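Local coordinates for acetyltransferase, GNAT family (Streptococcus pneumoniae, PDB 2I79), which binds acetyl coenzyme A and probably transfers its acetyl group to an acceptor substrate, as other GNAT-family acetyltransferases do, at residues Leu5-Ala10 against Leu62-Asn67; Asn58-Leu63 against Val74-Asp79. All blocks are in the same frame, centred on the assembly; numbering follows the deposited sequence.

From the N terminus, the chain runs as the edge strand 5-9, passes through helices 15-26 and 43-55, and returns as strand 60-66 alongside its own beginning; contact 1 closes this long excursion of 51 residues. Strand 60-66 then turns directly into strand 69-77, and contact 2 closes that short hairpin. The two loops follow one another along the chain and overlap at Leu62 and Leu63, which belong to both contacts. Strand 60-66 therefore has strand 5-9 along one edge and strand 69-77 along the other. Together the contacts build the N-terminal three strands of the mixed GNAT sheet, with their centres about 14 Å apart.

Contact 1: Leu5-Ala10 against Leu62-Asn67; sequences LLIREA and LLAFLN
Leu6 and Phe65 exchange two backbone hydrogen bonds, Leu6 N to Phe65 O at 2.9 Å and Phe65 N to Leu6 O at 2.7 Å. Arg8 and Leu63 form the next hydrogen-bonded pair of this antiparallel ladder, with Leu63 N donating to Arg8 O over 2.9 Å. Between these rungs, Ile7 faces Ala64 in a non-hydrogen-bonded pair, where the CA of Ile7 approaches Leu63 O to 3.2 Å in a CA-H...O contact.

The side chain of Arg8 leaves the backbone with CG between N and the carbonyl carbon (chi1 63°) and then extends, which brings its guanidinium beside the Phe65 ring. Arg8 NH2 lies 3.5 Å from Phe65 CZ; Phe65 CE2 sits over one face of the guanidinium, toward its rim, the two planes 42° apart. Arg8 NH1 donates in the guanidinium plane to Glu9 O and also makes a salt bridge with Asp14, so NH1 is held by both a carbonyl and a carboxylate. Leu6 lies alongside Phe65 on the same face, while Ala10 CB rests 3.7 Å from Leu63 CD1. The opposite face carries Leu5, Ile7, Ala64 and Leu66; Leu5 CD1 meets Leu66 CD1 at 3.8 Å and Ile7 CG1 packs against the methyl of Ala64.

The contact thus pairs the first strand, outermost within this chain, with the second strand of the mixed GNAT sheet. Helix 103-117 lies against the face of Leu5, Ile7 and Ala64, touching them through Leu106, Leu107 and Leu103. Ala10 meets Leu50 of helix 43-55, and strand 69-77 continues the sheet beyond strand 60-66.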
# COMPACT_ATOMS: atom_id res chain seq x y z
N LEU A 5 -0.82 -30.63 13.49
CA LEU A 5 -0.91 -29.18 13.24
C LEU A 5 0.06 -28.41 14.12
O LEU A 5 0.09 -28.62 15.32
CB LEU A 5 -2.33 -28.65 13.50
CG LEU A 5 -2.59 -27.15 13.27
CD1 LEU A 5 -2.27 -26.73 11.81
CD2 LEU A 5 -4.03 -26.74 13.59
N LEU A 6 0.84 -27.50 13.54
CA LEU A 6 1.55 -26.47 14.33
C LEU A 6 1.25 -25.08 13.77
O LEU A 6 1.35 -24.86 12.57
CB LEU A 6 3.08 -26.73 14.37
CG LEU A 6 3.98 -25.63 14.99
CD1 LEU A 6 3.75 -25.44 16.50
CD2 LEU A 6 5.43 -25.95 14.74
N ILE A 7 0.85 -24.15 14.63
CA ILE A 7 0.78 -22.74 14.26
C ILE A 7 1.76 -21.98 15.14
O ILE A 7 1.73 -22.11 16.38
CB ILE A 7 -0.62 -22.16 14.39
CG1 ILE A 7 -1.53 -22.82 13.36
CG2 ILE A 7 -0.56 -20.64 14.18
CD1 ILE A 7 -2.99 -22.37 13.38
N ARG A 8 2.65 -21.23 14.50
CA ARG A 8 3.63 -20.39 15.21
C ARG A 8 4.22 -19.30 14.31
O ARG A 8 4.17 -19.39 13.08
CB ARG A 8 4.79 -21.23 15.76
CG ARG A 8 5.63 -21.93 14.69
CD ARG A 8 7.02 -22.30 15.21
NE ARG A 8 7.75 -23.16 14.27
CZ ARG A 8 8.37 -22.73 13.18
NH1 ARG A 8 8.38 -21.44 12.86
NH2 ARG A 8 9.01 -23.59 12.40
N GLU A 9 4.86 -18.33 14.96
CA GLU A 9 5.58 -17.27 14.25
C GLU A 9 6.68 -17.85 13.37
O GLU A 9 7.37 -18.78 13.78
CB GLU A 9 6.18 -16.29 15.25
CG GLU A 9 6.70 -15.02 14.63
CD GLU A 9 6.97 -13.89 15.64
OE1 GLU A 9 6.65 -14.02 16.85
OE2 GLU A 9 7.48 -12.84 15.20
N ALA A 10 6.82 -17.31 12.15
CA ALA A 10 7.89 -17.71 11.25
C ALA A 10 9.25 -17.34 11.84
O ALA A 10 9.38 -16.30 12.51
CB ALA A 10 7.73 -17.03 9.89
N LEU A 62 2.86 -15.44 10.59
CA LEU A 62 2.49 -16.70 11.24
C LEU A 62 2.34 -17.80 10.22
O LEU A 62 1.74 -17.61 9.15
CB LEU A 62 1.17 -16.56 11.99
CG LEU A 62 1.09 -15.67 13.24
CD1 LEU A 62 -0.35 -15.61 13.76
CD2 LEU A 62 2.02 -16.12 14.35
N LEU A 63 2.87 -18.98 10.56
CA LEU A 63 2.83 -20.14 9.69
C LEU A 63 1.99 -21.27 10.30
O LEU A 63 1.98 -21.47 11.52
CB LEU A 63 4.26 -20.64 9.49
CG LEU A 63 5.33 -19.69 8.94
CD1 LEU A 63 6.67 -20.39 8.81
CD2 LEU A 63 4.92 -19.10 7.60
N ALA A 64 1.28 -22.01 9.45
CA ALA A 64 0.62 -23.26 9.83
C ALA A 64 1.34 -24.40 9.14
O ALA A 64 1.43 -24.40 7.92
CB ALA A 64 -0.85 -23.23 9.44
N PHE A 65 1.86 -25.35 9.92
CA PHE A 65 2.39 -26.59 9.41
C PHE A 65 1.34 -27.69 9.61
O PHE A 65 0.84 -27.90 10.71
CB PHE A 65 3.68 -26.99 10.15
CG PHE A 65 4.80 -25.99 10.00
CD1 PHE A 65 5.80 -26.18 9.06
CD2 PHE A 65 4.84 -24.84 10.80
CE1 PHE A 65 6.84 -25.26 8.94
CE2 PHE A 65 5.84 -23.91 10.69
CZ PHE A 65 6.85 -24.11 9.76
N LEU A 66 1.01 -28.36 8.51
CA LEU A 66 0.18 -29.55 8.52
C LEU A 66 1.07 -30.71 8.15
O LEU A 66 1.71 -30.70 7.08
CB LEU A 66 -0.94 -29.41 7.51
CG LEU A 66 -2.35 -29.83 7.84
CD1 LEU A 66 -2.78 -29.63 9.33
CD2 LEU A 66 -3.21 -29.02 6.87
N ASN A 67 1.12 -31.70 9.04
CA ASN A 67 2.00 -32.85 8.87
C ASN A 67 3.46 -32.47 8.54
O ASN A 67 4.08 -33.06 7.66
CB ASN A 67 1.37 -33.78 7.83
CG ASN A 67 -0.03 -34.22 8.25
OD1 ASN A 67 -0.98 -34.21 7.47
ND2 ASN A 67 -0.17 -34.52 9.52

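Contact 2: Asn58-Leu63 against Val74-Asp79; sequences NQITLL and VNITAD
Ile60 and Ile76 face each other as a hydrogen-bonded antiparallel pair, and Leu62 with Val74 repeats the pattern two residues on. The bond from Ile76 N to Ile60 O is short at 2.7 Å, and Leu62 N reaches Val74 O at 2.9 Å. The side chains of both pairs share one face. There, Val74 places CG1 between its N and carbonyl carbon (chi1 53°), which turns this methyl onto Leu62 CB at 3.6 Å, and the two side chains run side by side. Ile60 and Ile76 instead cross at a slant: CG2 of Ile60 touches CD1 of Ile76 at 3.9 Å, while the end of the Ile60 side chain leads away.

On the other face Thr61 OG1 lies 2.6 Å from Asn75 ND2, and Gln53 of helix 43-55 donates to the same hydroxyl oxygen. Toward Asp79, Asn58 holds CG between its backbone N and carbonyl carbon (chi1 73°), which lays the amide over the methyl of Ala78, with ND2 3.5 Å from Ala78 CB. Asn58 ND2 hydrogen-bonds to Arg85 O and only weakly to Asp79 O. The apolar face packs on helix 103-117 through Trp114, Leu107 and Ala111, and the Val74 side chain is about 7 Å from the bound acetyl coenzyme A. With helix 43-55 across the other face, this is an antiparallel beta hairpin in the helix-covered N-terminal half of the GNAT fold.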
# COMPACT_ATOMS: atom_id res chain seq x y z
N ASN A 58 4.98 -4.13 15.23
CA ASN A 58 3.66 -3.94 14.63
C ASN A 58 3.48 -4.78 13.35
O ASN A 58 2.53 -4.59 12.59
CB ASN A 58 3.36 -2.44 14.41
CG ASN A 58 4.15 -1.79 13.26
OD1 ASN A 58 5.16 -2.30 12.78
ND2 ASN A 58 3.69 -0.63 12.84
N GLN A 59 4.39 -5.72 13.13
CA GLN A 59 4.29 -6.63 12.03
C GLN A 59 4.47 -8.07 12.51
O GLN A 59 5.05 -8.30 13.58
CB GLN A 59 5.31 -6.28 10.97
CG GLN A 59 5.18 -4.87 10.39
CD GLN A 59 6.24 -4.57 9.36
OE1 GLN A 59 7.40 -4.30 9.70
NE2 GLN A 59 5.86 -4.61 8.10
N ILE A 60 3.97 -9.03 11.73
CA ILE A 60 4.13 -10.45 12.03
C ILE A 60 3.84 -11.36 10.83
O ILE A 60 2.98 -11.06 10.01
CB ILE A 60 3.23 -10.89 13.22
CG1 ILE A 60 3.69 -12.24 13.78
CG2 ILE A 60 1.79 -10.95 12.82
CD1 ILE A 60 3.39 -12.43 15.28
N THR A 61 4.54 -12.49 10.79
CA THR A 61 4.24 -13.58 9.88
C THR A 61 4.05 -14.85 10.70
O THR A 61 4.95 -15.27 11.41
CB THR A 61 5.35 -13.82 8.85
OG1 THR A 61 5.53 -12.64 8.09
CG2 THR A 61 5.01 -15.00 7.90
N LEU A 62 2.86 -15.44 10.59
CA LEU A 62 2.49 -16.70 11.24
C LEU A 62 2.34 -17.80 10.22
O LEU A 62 1.74 -17.61 9.15
CB LEU A 62 1.17 -16.56 11.99
CG LEU A 62 1.09 -15.67 13.24
CD1 LEU A 62 -0.35 -15.61 13.76
CD2 LEU A 62 2.02 -16.12 14.35
N LEU A 63 2.87 -18.98 10.56
CA LEU A 63 2.83 -20.14 9.69
C LEU A 63 1.99 -21.27 10.30
O LEU A 63 1.98 -21.47 11.52
CB LEU A 63 4.26 -20.64 9.49
CG LEU A 63 5.33 -19.69 8.94
CD1 LEU A 63 6.67 -20.39 8.81
CD2 LEU A 63 4.92 -19.10 7.60
N VAL A 74 -0.33 -16.28 7.43
CA VAL A 74 -0.98 -14.99 7.61
C VAL A 74 0.14 -13.97 7.86
O VAL A 74 1.09 -14.21 8.62
CB VAL A 74 -2.11 -14.98 8.70
CG1 VAL A 74 -1.65 -15.52 10.03
CG2 VAL A 74 -2.70 -13.55 8.87
N ASN A 75 0.04 -12.85 7.16
CA ASN A 75 1.04 -11.82 7.19
C ASN A 75 0.39 -10.51 7.62
O ASN A 75 -0.64 -10.10 7.06
CB ASN A 75 1.60 -11.70 5.80
CG ASN A 75 3.03 -11.37 5.78
OD1 ASN A 75 3.42 -10.25 5.42
ND2 ASN A 75 3.86 -12.32 6.18
N ILE A 76 0.93 -9.87 8.64
CA ILE A 76 0.61 -8.47 8.89
C ILE A 76 1.83 -7.61 8.60
O ILE A 76 2.92 -7.83 9.11
CB ILE A 76 0.14 -8.19 10.30
CG1 ILE A 76 -1.11 -9.03 10.62
CG2 ILE A 76 -0.13 -6.70 10.44
CD1 ILE A 76 -1.51 -8.95 12.07
N THR A 77 1.60 -6.63 7.74
CA THR A 77 2.58 -5.67 7.29
C THR A 77 2.13 -4.28 7.73
O THR A 77 0.95 -4.04 7.93
CB THR A 77 2.66 -5.76 5.76
OG1 THR A 77 3.82 -6.52 5.43
CG2 THR A 77 2.69 -4.41 5.11
N ALA A 78 3.08 -3.35 7.89
CA ALA A 78 2.76 -2.03 8.41
C ALA A 78 3.89 -1.03 8.19
O ALA A 78 5.06 -1.38 8.30
CB ALA A 78 2.45 -2.12 9.90
N ASP A 79 3.51 0.21 7.91
CA ASP A 79 4.45 1.33 7.88
C ASP A 79 4.82 1.79 9.27
O ASP A 79 4.12 1.48 10.22
CB ASP A 79 3.83 2.49 7.10
CG ASP A 79 3.76 2.20 5.62
OD1 ASP A 79 4.32 1.16 5.16
OD2 ASP A 79 3.16 3.00 4.89